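Local coordinates for protein mevalonate diphosphate decarboxylase (Legionella pneumophila, PDB 3LTO) that probably catalyses the ATP-dependent decarboxylation of mevalonate diphosphate to isopentenyl diphosphate, a step of isoprenoid biosynthesis, at residues I77-R82 / S112-L117; A116-A121 / D137-L142; K269-N272 / G277-V280. One frame throughout, in Å; residues are numbered along the deposited sequence.

Contact 1: residues I77-R82 / S112-L117; sequences IDHLVR and SSFAAL
His79 NE2, on the imidazole ring that Phe114 and Leu117 touch, is hydrogen-bonded to the hydroxyl of Thr118, which also bonds to the carbonyl oxygen of Phe114. The motif is a pair of roughly parallel helices, 71-87 and 110-129, in the S5-like N-terminal domain; their axes pass 10.6 Å apart at 28°, a spacing bridged by large side chains. At the other ring nitrogen, His79 ND1 accepts a hydrogen bond from Arg82 NH1 (3.1 Å), one turn further along the same helix. The guanidinium and the ring are each nearly in plane with the other's bonding atom, although the N-H bends away from the straight line (142°). Together these bonds fix the rotation of the ring.

With CG anti to the backbone N (chi1 -173°), His79 reaches straight across to helix 110-129. Phe114 meets it in an offset edge-to-face stack, its own edge turned to the imidazole face, with centroids 5.6 Å apart. Phe114 CD2 comes 3.9 Å from His79 CG, and CE2 of the same phenyl ring lies against the His79 methylene. Leu117 takes the edge of the imidazole instead of a face, bringing its CD2 to 3.8 Å from His79 CD2. Beyond the histidine, the two leucines meet methyl to methyl, Leu80 CD1 standing 4.3 Å from Leu117 CD1.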
ATOM      1  N   ILE A  77      25.502  -0.492   3.144  1.00 10.26           N
ATOM      2  CA  ILE A  77      25.760  -1.184   4.394  1.00  9.18           C
ATOM      3  C   ILE A  77      24.551  -1.027   5.328  1.00  9.87           C
ATOM      4  O   ILE A  77      24.082  -2.005   5.920  1.00 10.03           O
ATOM      5  CB  ILE A  77      27.070  -0.653   5.039  1.00  8.94           C
ATOM      6  CG1 ILE A  77      28.269  -1.207   4.253  1.00 10.44           C
ATOM      7  CG2 ILE A  77      27.155  -1.054   6.510  1.00 10.03           C
ATOM      8  CD1 ILE A  77      29.633  -0.680   4.696  1.00 10.00           C
ATOM      9  N   ASP A  78      24.028   0.190   5.448  1.00  9.03           N
ATOM     10  CA  ASP A  78      22.854   0.399   6.297  1.00  9.86           C
ATOM     11  C   ASP A  78      21.726  -0.558   5.891  1.00 10.03           C
ATOM     12  O   ASP A  78      20.974  -1.036   6.741  1.00  9.29           O
ATOM     13  CB  ASP A  78      22.332   1.837   6.187  1.00  9.47           C
ATOM     14  CG  ASP A  78      23.137   2.815   7.007  1.00 12.29           C
ATOM     15  OD1 ASP A  78      23.932   2.366   7.863  1.00 12.55           O
ATOM     16  OD2 ASP A  78      22.961   4.036   6.804  1.00 11.57           O
ATOM     17  N   HIS A  79      21.600  -0.832   4.594  1.00  8.42           N
ATOM     18  CA  HIS A  79      20.543  -1.726   4.145  1.00  9.47           C
ATOM     19  C   HIS A  79      20.794  -3.142   4.643  1.00  9.81           C
ATOM     20  O   HIS A  79      19.851  -3.862   4.965  1.00 10.87           O
ATOM     21  CB  HIS A  79      20.422  -1.723   2.617  1.00 10.09           C
ATOM     22  CG  HIS A  79      19.243  -2.495   2.112  1.00 10.73           C
ATOM     23  ND1 HIS A  79      17.946  -2.164   2.436  1.00 10.36           N
ATOM     24  CD2 HIS A  79      19.165  -3.601   1.335  1.00 11.11           C
ATOM     25  CE1 HIS A  79      17.119  -3.032   1.884  1.00  8.85           C
ATOM     26  NE2 HIS A  79      17.833  -3.916   1.209  1.00 11.88           N
ATOM     27  N   LEU A  80      22.059  -3.547   4.710  1.00  8.55           N
ATOM     28  CA  LEU A  80      22.358  -4.882   5.203  1.00  8.15           C
ATOM     29  C   LEU A  80      22.015  -4.918   6.687  1.00  8.12           C
ATOM     30  O   LEU A  80      21.378  -5.859   7.154  1.00  9.31           O
ATOM     31  CB  LEU A  80      23.835  -5.249   5.002  1.00  5.79           C
ATOM     32  CG  LEU A  80      24.218  -6.629   5.568  1.00  7.99           C
ATOM     33  CD1 LEU A  80      23.263  -7.673   4.988  1.00  6.64           C
ATOM     34  CD2 LEU A  80      25.679  -6.993   5.239  1.00  4.11           C
ATOM     35  N   VAL A  81      22.427  -3.887   7.419  1.00  8.86           N
ATOM     36  CA  VAL A  81      22.151  -3.801   8.855  1.00  9.16           C
ATOM     37  C   VAL A  81      20.648  -3.919   9.058  1.00  9.72           C
ATOM     38  O   VAL A  81      20.167  -4.676   9.905  1.00  9.15           O
ATOM     39  CB  VAL A  81      22.637  -2.450   9.439  1.00 11.65           C
ATOM     40  CG1 VAL A  81      22.127  -2.267  10.866  1.00 11.48           C
ATOM     41  CG2 VAL A  81      24.168  -2.392   9.411  1.00 11.53           C
ATOM     42  N   ARG A  82      19.914  -3.163   8.250  1.00  9.63           N
ATOM     43  CA  ARG A  82      18.462  -3.155   8.297  1.00 11.02           C
ATOM     44  C   ARG A  82      17.946  -4.577   8.117  1.00  9.88           C
ATOM     45  O   ARG A  82      17.061  -5.025   8.848  1.00  9.72           O
ATOM     46  CB  ARG A  82      17.915  -2.242   7.184  1.00 12.55           C
ATOM     47  CG  ARG A  82      16.410  -2.337   6.941  1.00 14.59           C
ATOM     48  CD  ARG A  82      15.951  -1.359   5.846  1.00 14.72           C
ATOM     49  NE  ARG A  82      16.348   0.007   6.169  1.00 15.24           N
ATOM     50  CZ  ARG A  82      17.193   0.742   5.451  1.00 15.84           C
ATOM     51  NH1 ARG A  82      17.739   0.256   4.341  1.00 14.94           N
ATOM     52  NH2 ARG A  82      17.529   1.956   5.872  1.00 15.23           N
ATOM     53  N   SER A 112      19.185  -2.358  -9.097  1.00 16.06           N
ATOM     54  CA  SER A 112      19.487  -3.785  -9.131  1.00 14.04           C
ATOM     55  C   SER A 112      20.440  -4.192  -8.010  1.00 12.68           C
ATOM     56  O   SER A 112      20.361  -5.310  -7.503  1.00 14.03           O
ATOM     57  CB  SER A 112      20.062  -4.189 -10.498  1.00 11.36           C
ATOM     58  OG  SER A 112      21.198  -3.415 -10.840  1.00 12.55           O
ATOM     59  N   SER A 113      21.331  -3.294  -7.611  1.00  9.71           N
ATOM     60  CA  SER A 113      22.264  -3.615  -6.535  1.00 10.99           C
ATOM     61  C   SER A 113      21.523  -3.893  -5.233  1.00  8.93           C
ATOM     62  O   SER A 113      21.759  -4.913  -4.586  1.00  7.56           O
ATOM     63  CB  SER A 113      23.249  -2.471  -6.313  1.00 13.23           C
ATOM     64  OG  SER A 113      24.085  -2.304  -7.444  1.00 23.40           O
ATOM     65  N   PHE A 114      20.634  -2.979  -4.849  1.00  7.58           N
ATOM     66  CA  PHE A 114      19.878  -3.140  -3.615  1.00  7.58           C
ATOM     67  C   PHE A 114      18.963  -4.363  -3.669  1.00  7.30           C
ATOM     68  O   PHE A 114      18.798  -5.059  -2.665  1.00  6.30           O
ATOM     69  CB  PHE A 114      19.076  -1.866  -3.294  1.00  8.62           C
ATOM     70  CG  PHE A 114      19.912  -0.763  -2.673  1.00 10.32           C
ATOM     71  CD1 PHE A 114      20.626   0.126  -3.467  1.00  7.21           C
ATOM     72  CD2 PHE A 114      20.018  -0.652  -1.286  1.00  8.78           C
ATOM     73  CE1 PHE A 114      21.435   1.105  -2.892  1.00  8.99           C
ATOM     74  CE2 PHE A 114      20.825   0.323  -0.702  1.00 11.64           C
ATOM     75  CZ  PHE A 114      21.537   1.203  -1.505  1.00  9.58           C
ATOM     76  N   ALA A 115      18.380  -4.638  -4.834  1.00  7.51           N
ATOM     77  CA  ALA A 115      17.517  -5.815  -4.966  1.00  9.01           C
ATOM     78  C   ALA A 115      18.352  -7.079  -4.734  1.00  9.01           C
ATOM     79  O   ALA A 115      17.928  -7.982  -4.006  1.00 10.67           O
ATOM     80  CB  ALA A 115      16.868  -5.861  -6.347  1.00  5.76           C
ATOM     81  N   ALA A 116      19.535  -7.129  -5.350  1.00  9.17           N
ATOM     82  CA  ALA A 116      20.453  -8.269  -5.205  1.00 10.22           C
ATOM     83  C   ALA A 116      20.863  -8.438  -3.740  1.00  9.89           C
ATOM     84  O   ALA A 116      20.861  -9.544  -3.213  1.00 12.83           O
ATOM     85  CB  ALA A 116      21.703  -8.062  -6.065  1.00  8.19           C
ATOM     86  N   LEU A 117      21.226  -7.338  -3.089  1.00  8.06           N
ATOM     87  CA  LEU A 117      21.611  -7.396  -1.688  1.00  8.62           C
ATOM     88  C   LEU A 117      20.447  -7.934  -0.854  1.00  8.70           C
ATOM     89  O   LEU A 117      20.636  -8.769   0.028  1.00 10.81           O
ATOM     90  CB  LEU A 117      22.003  -6.004  -1.169  1.00  8.03           C
ATOM     91  CG  LEU A 117      22.310  -5.929   0.335  1.00  8.15           C
ATOM     92  CD1 LEU A 117      23.344  -6.981   0.715  1.00  6.96           C
ATOM     93  CD2 LEU A 117      22.824  -4.538   0.683  1.00  8.02           C
TER

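Contact 2: residues A116-A121 / D137-L142; sequences ALTKCA and DEQAQL
Thr118 and Gln139 bring helices 110-129 and 136-144 together, their CA atoms 6.6 Å apart. The short helical segments run at 128° to each other, with axes 9.5 Å apart at closest approach, so two successive helices of the S5-like N-terminal domain meet at a steep angle over a small patch.

The methyl contacts centre on Thr118 CG2. This group stands anti to its own backbone N and points into the neighbouring helix, where it rests against a backbone oxygen, 3.3 Å from the carbonyl O of Gln139. The same methyl lies 4.2 Å from Gln139 CB and, one turn further on, 4.4 Å from Leu142 CB. It thus sits between two side-chain bases on successive turns, touching backbone as much as side chain.

A second kind of contact is made by the long polar side chains. Beyond CG the Gln139 chain is extended, and its terminal amide lies against the CA, CB and CG of Lys119, the two side chains crossing at about a right angle. The lysine then bends at chi3 (75°) and carries its ammonium away from helix 136-144 to a hydrogen bond with the carbonyl oxygen of Gln6 on strand 2-12. Phe154, in a loop, is touched by the side chains of both Lys119 and Gln139.

Direct hydrogen bonds between the two segments are absent, and the Thr118 hydroxyl is engaged on the side of helix 71-87, by His79. The contact therefore rests mainly on van der Waals fit, with the polar ends of Thr118 and Lys119 committed to other parts of the domain.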
ATOM      1  N   ALA A 116      19.535  -7.129  -5.350  1.00  9.17           N
ATOM      2  CA  ALA A 116      20.453  -8.269  -5.205  1.00 10.22           C
ATOM      3  C   ALA A 116      20.863  -8.438  -3.740  1.00  9.89           C
ATOM      4  O   ALA A 116      20.861  -9.544  -3.213  1.00 12.83           O
ATOM      5  CB  ALA A 116      21.703  -8.062  -6.065  1.00  8.19           C
ATOM      6  N   LEU A 117      21.226  -7.338  -3.089  1.00  8.06           N
ATOM      7  CA  LEU A 117      21.611  -7.396  -1.688  1.00  8.62           C
ATOM      8  C   LEU A 117      20.447  -7.934  -0.854  1.00  8.70           C
ATOM      9  O   LEU A 117      20.636  -8.769   0.028  1.00 10.81           O
ATOM     10  CB  LEU A 117      22.003  -6.004  -1.169  1.00  8.03           C
ATOM     11  CG  LEU A 117      22.310  -5.929   0.335  1.00  8.15           C
ATOM     12  CD1 LEU A 117      23.344  -6.981   0.715  1.00  6.96           C
ATOM     13  CD2 LEU A 117      22.824  -4.538   0.683  1.00  8.02           C
ATOM     14  N   THR A 118      19.241  -7.448  -1.131  1.00  7.69           N
ATOM     15  CA  THR A 118      18.079  -7.900  -0.385  1.00  7.60           C
ATOM     16  C   THR A 118      17.891  -9.409  -0.532  1.00  7.06           C
ATOM     17  O   THR A 118      17.697 -10.117   0.452  1.00  5.38           O
ATOM     18  CB  THR A 118      16.791  -7.201  -0.858  1.00  7.40           C
ATOM     19  OG1 THR A 118      16.906  -5.788  -0.660  1.00 10.42           O
ATOM     20  CG2 THR A 118      15.596  -7.729  -0.074  1.00  8.26           C
ATOM     21  N   LYS A 119      17.951  -9.885  -1.769  1.00  7.32           N
ATOM     22  CA  LYS A 119      17.786 -11.305  -2.064  1.00  9.63           C
ATOM     23  C   LYS A 119      18.874 -12.160  -1.425  1.00  8.36           C
ATOM     24  O   LYS A 119      18.582 -13.187  -0.806  1.00  9.97           O
ATOM     25  CB  LYS A 119      17.761 -11.520  -3.586  1.00 11.02           C
ATOM     26  CG  LYS A 119      16.597 -10.799  -4.242  1.00 13.24           C
ATOM     27  CD  LYS A 119      16.702 -10.739  -5.761  1.00 17.69           C
ATOM     28  CE  LYS A 119      16.389 -12.068  -6.424  1.00 19.56           C
ATOM     29  NZ  LYS A 119      16.243 -11.903  -7.901  1.00 20.06           N
ATOM     30  N   CYS A 120      20.127 -11.738  -1.559  1.00  6.10           N
ATOM     31  CA  CYS A 120      21.223 -12.503  -0.976  1.00  5.58           C
ATOM     32  C   CYS A 120      21.159 -12.521   0.559  1.00  5.82           C
ATOM     33  O   CYS A 120      21.335 -13.570   1.177  1.00  5.42           O
ATOM     34  CB  CYS A 120      22.563 -11.930  -1.428  1.00  5.09           C
ATOM     35  SG  CYS A 120      23.978 -12.980  -1.045  1.00  5.19           S
ATOM     36  N   ALA A 121      20.902 -11.367   1.170  1.00  2.58           N
ATOM     37  CA  ALA A 121      20.831 -11.292   2.628  1.00  6.61           C
ATOM     38  C   ALA A 121      19.652 -12.113   3.137  1.00  6.98           C
ATOM     39  O   ALA A 121      19.735 -12.759   4.187  1.00  6.70           O
ATOM     40  CB  ALA A 121      20.705  -9.826   3.088  1.00  2.68           C
ATOM     41  N   ASP A 137       7.110 -10.450  -2.313  1.00 12.33           N
ATOM     42  CA  ASP A 137       6.524  -9.174  -1.925  1.00 12.55           C
ATOM     43  C   ASP A 137       7.152  -8.599  -0.668  1.00 11.46           C
ATOM     44  O   ASP A 137       7.342  -7.389  -0.558  1.00 12.12           O
ATOM     45  CB  ASP A 137       5.009  -9.317  -1.728  1.00 15.78           C
ATOM     46  CG  ASP A 137       4.282  -9.690  -3.015  1.00 19.84           C
ATOM     47  OD1 ASP A 137       4.917  -9.680  -4.093  1.00 19.77           O
ATOM     48  OD2 ASP A 137       3.071  -9.990  -2.948  1.00 21.21           O
ATOM     49  N   GLU A 138       7.474  -9.458   0.287  1.00 12.37           N
ATOM     50  CA  GLU A 138       8.087  -8.979   1.513  1.00 13.32           C
ATOM     51  C   GLU A 138       9.496  -8.499   1.219  1.00 12.87           C
ATOM     52  O   GLU A 138       9.967  -7.528   1.799  1.00 13.43           O
ATOM     53  CB  GLU A 138       8.131 -10.094   2.550  1.00 14.89           C
ATOM     54  CG  GLU A 138       6.757 -10.599   2.928  1.00 20.46           C
ATOM     55  CD  GLU A 138       6.800 -11.651   4.014  1.00 22.29           C
ATOM     56  OE1 GLU A 138       7.340 -12.757   3.765  1.00 19.83           O
ATOM     57  OE2 GLU A 138       6.291 -11.359   5.118  1.00 24.75           O
ATOM     58  N   GLN A 139      10.171  -9.188   0.311  1.00 12.01           N
ATOM     59  CA  GLN A 139      11.532  -8.818  -0.037  1.00 12.43           C
ATOM     60  C   GLN A 139      11.567  -7.478  -0.757  1.00 11.64           C
ATOM     61  O   GLN A 139      12.459  -6.668  -0.528  1.00 10.49           O
ATOM     62  CB  GLN A 139      12.163  -9.910  -0.906  1.00 10.94           C
ATOM     63  CG  GLN A 139      12.795 -11.008  -0.093  1.00 13.83           C
ATOM     64  CD  GLN A 139      13.367 -12.104  -0.951  1.00 15.47           C
ATOM     65  OE1 GLN A 139      12.772 -13.173  -1.080  1.00 19.85           O
ATOM     66  NE2 GLN A 139      14.522 -11.843  -1.556  1.00 12.21           N
ATOM     67  N   ALA A 140      10.586  -7.255  -1.624  1.00  9.78           N
ATOM     68  CA  ALA A 140      10.498  -6.011  -2.373  1.00 10.20           C
ATOM     69  C   ALA A 140      10.256  -4.858  -1.415  1.00  9.59           C
ATOM     70  O   ALA A 140      10.877  -3.805  -1.551  1.00  9.67           O
ATOM     71  CB  ALA A 140       9.360  -6.085  -3.399  1.00  6.68           C
ATOM     72  N   GLN A 141       9.357  -5.069  -0.451  1.00  8.69           N
ATOM     73  CA  GLN A 141       9.014  -4.044   0.533  1.00  9.99           C
ATOM     74  C   GLN A 141      10.277  -3.670   1.303  1.00 10.27           C
ATOM     75  O   GLN A 141      10.540  -2.494   1.550  1.00 10.59           O
ATOM     76  CB  GLN A 141       7.933  -4.557   1.512  1.00 12.53           C
ATOM     77  CG  GLN A 141       8.490  -5.423   2.655  1.00 21.30           C
ATOM     78  CD  GLN A 141       7.443  -6.207   3.456  1.00 27.75           C
ATOM     79  OE1 GLN A 141       7.794  -6.941   4.393  1.00 28.61           O
ATOM     80  NE2 GLN A 141       6.163  -6.060   3.094  1.00 29.37           N
ATOM     81  N   LEU A 142      11.062  -4.681   1.669  1.00 10.11           N
ATOM     82  CA  LEU A 142      12.304  -4.467   2.407  1.00 10.68           C
ATOM     83  C   LEU A 142      13.301  -3.702   1.542  1.00 10.71           C
ATOM     84  O   LEU A 142      13.853  -2.680   1.962  1.00  9.27           O
ATOM     85  CB  LEU A 142      12.921  -5.811   2.819  1.00 11.22           C
ATOM     86  CG  LEU A 142      12.249  -6.605   3.943  1.00 12.32           C
ATOM     87  CD1 LEU A 142      12.944  -7.948   4.107  1.00 11.97           C
ATOM     88  CD2 LEU A 142      12.322  -5.809   5.243  1.00 11.84           C
TER

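Contact 3: residues K269-N272 / G277-V280; sequences KFWN and GPVV
The indole of Trp271 overlaps the backbone of Gly277, which passes flat across one of its faces. This is the turn from an alpha-helix into a beta-strand in the GHMP-type C-terminal domain: helix 258-274 ends, the chain doubles back, and strand 279-281 enters the antiparallel sheet as an outermost strand. Trp271, near the end of the helix, reaches over the returning chain just ahead of the strand.

Gly277 is nearly fully extended, and without a side chain its backbone can lie directly on the ring system. Its CA stands over the five-membered ring in a CH-pi contact, 3.6 Å from the centroid and 25° off the normal. Its N lies over the benzene half, 3.3 Å from Trp271 CZ2. The carbonyl oxygen of the glycine comes equally near to Trp271 CZ2, and accepts hydrogen bonds from Trp228 NE1 and Gln296 NE2.

Trp271 also uses its own N-H. Its chi1 of -104° is well away from a staggered value, and in this orientation the pyrrole edge faces the chain just beyond the glycine. Tyr232 of helix 228-247 stacks on the Trp271 ring, adding a second helix to the arrangement. The Pro278 ring runs alongside the indole, its CD 3.6 Å from Trp271 NE1. Past Pro278, Val279 pairs with Leu291 through backbone hydrogen bonds, so the sheet starts immediately after the indole contact. The link itself is short and fairly straight: Trp271 NE1 donates to Pro278 O at 2.9 Å, with an N-H...O angle of 159°, the oxygen lying near the indole plane while NE1 is tilted from the carbonyl plane.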
ATOM      1  N   LYS A 269      12.535  13.265 -35.944  1.00 16.69           N
ATOM      2  CA  LYS A 269      12.488  13.308 -37.399  1.00 17.45           C
ATOM      3  C   LYS A 269      12.384  11.887 -37.940  1.00 17.81           C
ATOM      4  O   LYS A 269      11.669  11.640 -38.907  1.00 16.88           O
ATOM      5  CB  LYS A 269      13.740  13.990 -37.964  1.00 18.49           C
ATOM      6  CG  LYS A 269      13.814  15.497 -37.736  1.00 20.31           C
ATOM      7  CD  LYS A 269      15.152  16.054 -38.228  1.00 23.07           C
ATOM      8  CE  LYS A 269      15.271  17.561 -38.028  1.00 25.29           C
ATOM      9  NZ  LYS A 269      14.324  18.325 -38.892  1.00 27.93           N
ATOM     10  N   PHE A 270      13.106  10.954 -37.316  1.00 17.39           N
ATOM     11  CA  PHE A 270      13.066   9.557 -37.746  1.00 16.84           C
ATOM     12  C   PHE A 270      11.629   9.053 -37.638  1.00 16.34           C
ATOM     13  O   PHE A 270      11.121   8.427 -38.562  1.00 14.83           O
ATOM     14  CB  PHE A 270      13.976   8.685 -36.874  1.00 15.06           C
ATOM     15  CG  PHE A 270      14.057   7.251 -37.329  1.00 17.01           C
ATOM     16  CD1 PHE A 270      14.870   6.892 -38.406  1.00 15.67           C
ATOM     17  CD2 PHE A 270      13.313   6.259 -36.691  1.00 15.01           C
ATOM     18  CE1 PHE A 270      14.943   5.566 -38.842  1.00 13.47           C
ATOM     19  CE2 PHE A 270      13.381   4.931 -37.123  1.00 13.17           C
ATOM     20  CZ  PHE A 270      14.197   4.586 -38.198  1.00 13.13           C
ATOM     21  N   TRP A 271      10.985   9.345 -36.508  1.00 16.66           N
ATOM     22  CA  TRP A 271       9.600   8.940 -36.251  1.00 17.47           C
ATOM     23  C   TRP A 271       8.623   9.529 -37.276  1.00 18.88           C
ATOM     24  O   TRP A 271       7.694   8.849 -37.715  1.00 19.87           O
ATOM     25  CB  TRP A 271       9.154   9.388 -34.847  1.00 16.80           C
ATOM     26  CG  TRP A 271       9.085   8.290 -33.800  1.00 16.30           C
ATOM     27  CD1 TRP A 271      10.025   7.997 -32.852  1.00 13.55           C
ATOM     28  CD2 TRP A 271       8.002   7.369 -33.585  1.00 14.61           C
ATOM     29  NE1 TRP A 271       9.595   6.960 -32.060  1.00 14.34           N
ATOM     30  CE2 TRP A 271       8.357   6.555 -32.486  1.00 15.02           C
ATOM     31  CE3 TRP A 271       6.767   7.158 -34.214  1.00 15.37           C
ATOM     32  CZ2 TRP A 271       7.518   5.538 -31.999  1.00 15.95           C
ATOM     33  CZ3 TRP A 271       5.928   6.141 -33.727  1.00 14.84           C
ATOM     34  CH2 TRP A 271       6.310   5.349 -32.632  1.00 14.64           C
ATOM     35  N   ASN A 272       8.826  10.795 -37.639  1.00 19.78           N
ATOM     36  CA  ASN A 272       7.953  11.462 -38.604  1.00 22.65           C
ATOM     37  C   ASN A 272       8.097  10.831 -39.979  1.00 22.56           C
ATOM     38  O   ASN A 272       7.115  10.625 -40.692  1.00 21.57           O
ATOM     39  CB  ASN A 272       8.296  12.950 -38.700  1.00 24.89           C
ATOM     40  CG  ASN A 272       8.114  13.676 -37.384  1.00 26.26           C
ATOM     41  OD1 ASN A 272       7.069  13.577 -36.744  1.00 28.85           O
ATOM     42  ND2 ASN A 272       9.132  14.422 -36.978  1.00 29.06           N
ATOM     43  N   GLY A 277       8.832   4.033 -34.617  1.00 15.17           N
ATOM     44  CA  GLY A 277      10.145   4.201 -34.027  1.00 14.01           C
ATOM     45  C   GLY A 277      10.249   3.639 -32.626  1.00 12.46           C
ATOM     46  O   GLY A 277       9.418   2.837 -32.204  1.00 10.55           O
ATOM     47  N   PRO A 278      11.268   4.058 -31.870  1.00 12.08           N
ATOM     48  CA  PRO A 278      11.449   3.566 -30.509  1.00 10.74           C
ATOM     49  C   PRO A 278      10.768   4.403 -29.430  1.00 10.74           C
ATOM     50  O   PRO A 278      10.434   5.571 -29.635  1.00 10.61           O
ATOM     51  CB  PRO A 278      12.957   3.598 -30.356  1.00 10.97           C
ATOM     52  CG  PRO A 278      13.298   4.882 -31.035  1.00 10.80           C
ATOM     53  CD  PRO A 278      12.444   4.841 -32.298  1.00 11.82           C
ATOM     54  N   VAL A 279      10.554   3.783 -28.278  1.00 10.53           N
ATOM     55  CA  VAL A 279       9.997   4.493 -27.146  1.00  9.15           C
ATOM     56  C   VAL A 279      11.283   5.024 -26.514  1.00 10.39           C
ATOM     57  O   VAL A 279      12.299   4.320 -26.488  1.00  8.01           O
ATOM     58  CB  VAL A 279       9.249   3.531 -26.205  1.00 10.73           C
ATOM     59  CG1 VAL A 279       9.086   4.160 -24.828  1.00  9.91           C
ATOM     60  CG2 VAL A 279       7.881   3.200 -26.804  1.00  9.00           C
ATOM     61  N   VAL A 280      11.247   6.263 -26.034  1.00  9.23           N
ATOM     62  CA  VAL A 280      12.421   6.903 -25.462  1.00  8.99           C
ATOM     63  C   VAL A 280      12.213   7.446 -24.056  1.00  9.12           C
ATOM     64  O   VAL A 280      11.161   8.001 -23.746  1.00  8.87           O
ATOM     65  CB  VAL A 280      12.883   8.072 -26.377  1.00  8.90           C
ATOM     66  CG1 VAL A 280      14.181   8.677 -25.857  1.00  5.25           C
ATOM     67  CG2 VAL A 280      13.049   7.568 -27.806  1.00  8.23           C
TER

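In the fold
Contacts 1 and 2 share helix 110-129 and lie side by side, their centres 8 Å apart. Helix 71-87 packs on that helix at a shallow angle and helix 136-144 at a steep one, and the His79-Thr118 pair ties the two contacts together. Contact 3 belongs to the C-terminal domain on the far side of the chain's centre, about 37 Å from either of the others between centres. All three are largely buried, with Lys119 of contact 2 partly exposed. Their chemistry differs: an aromatic and leucine interface around a polar imidazole in contact 1, a methyl and a glutamine side chain against a neighbouring helix in contact 2, and an indole lying on and hydrogen-bonded to backbone just ahead of a strand in contact 3.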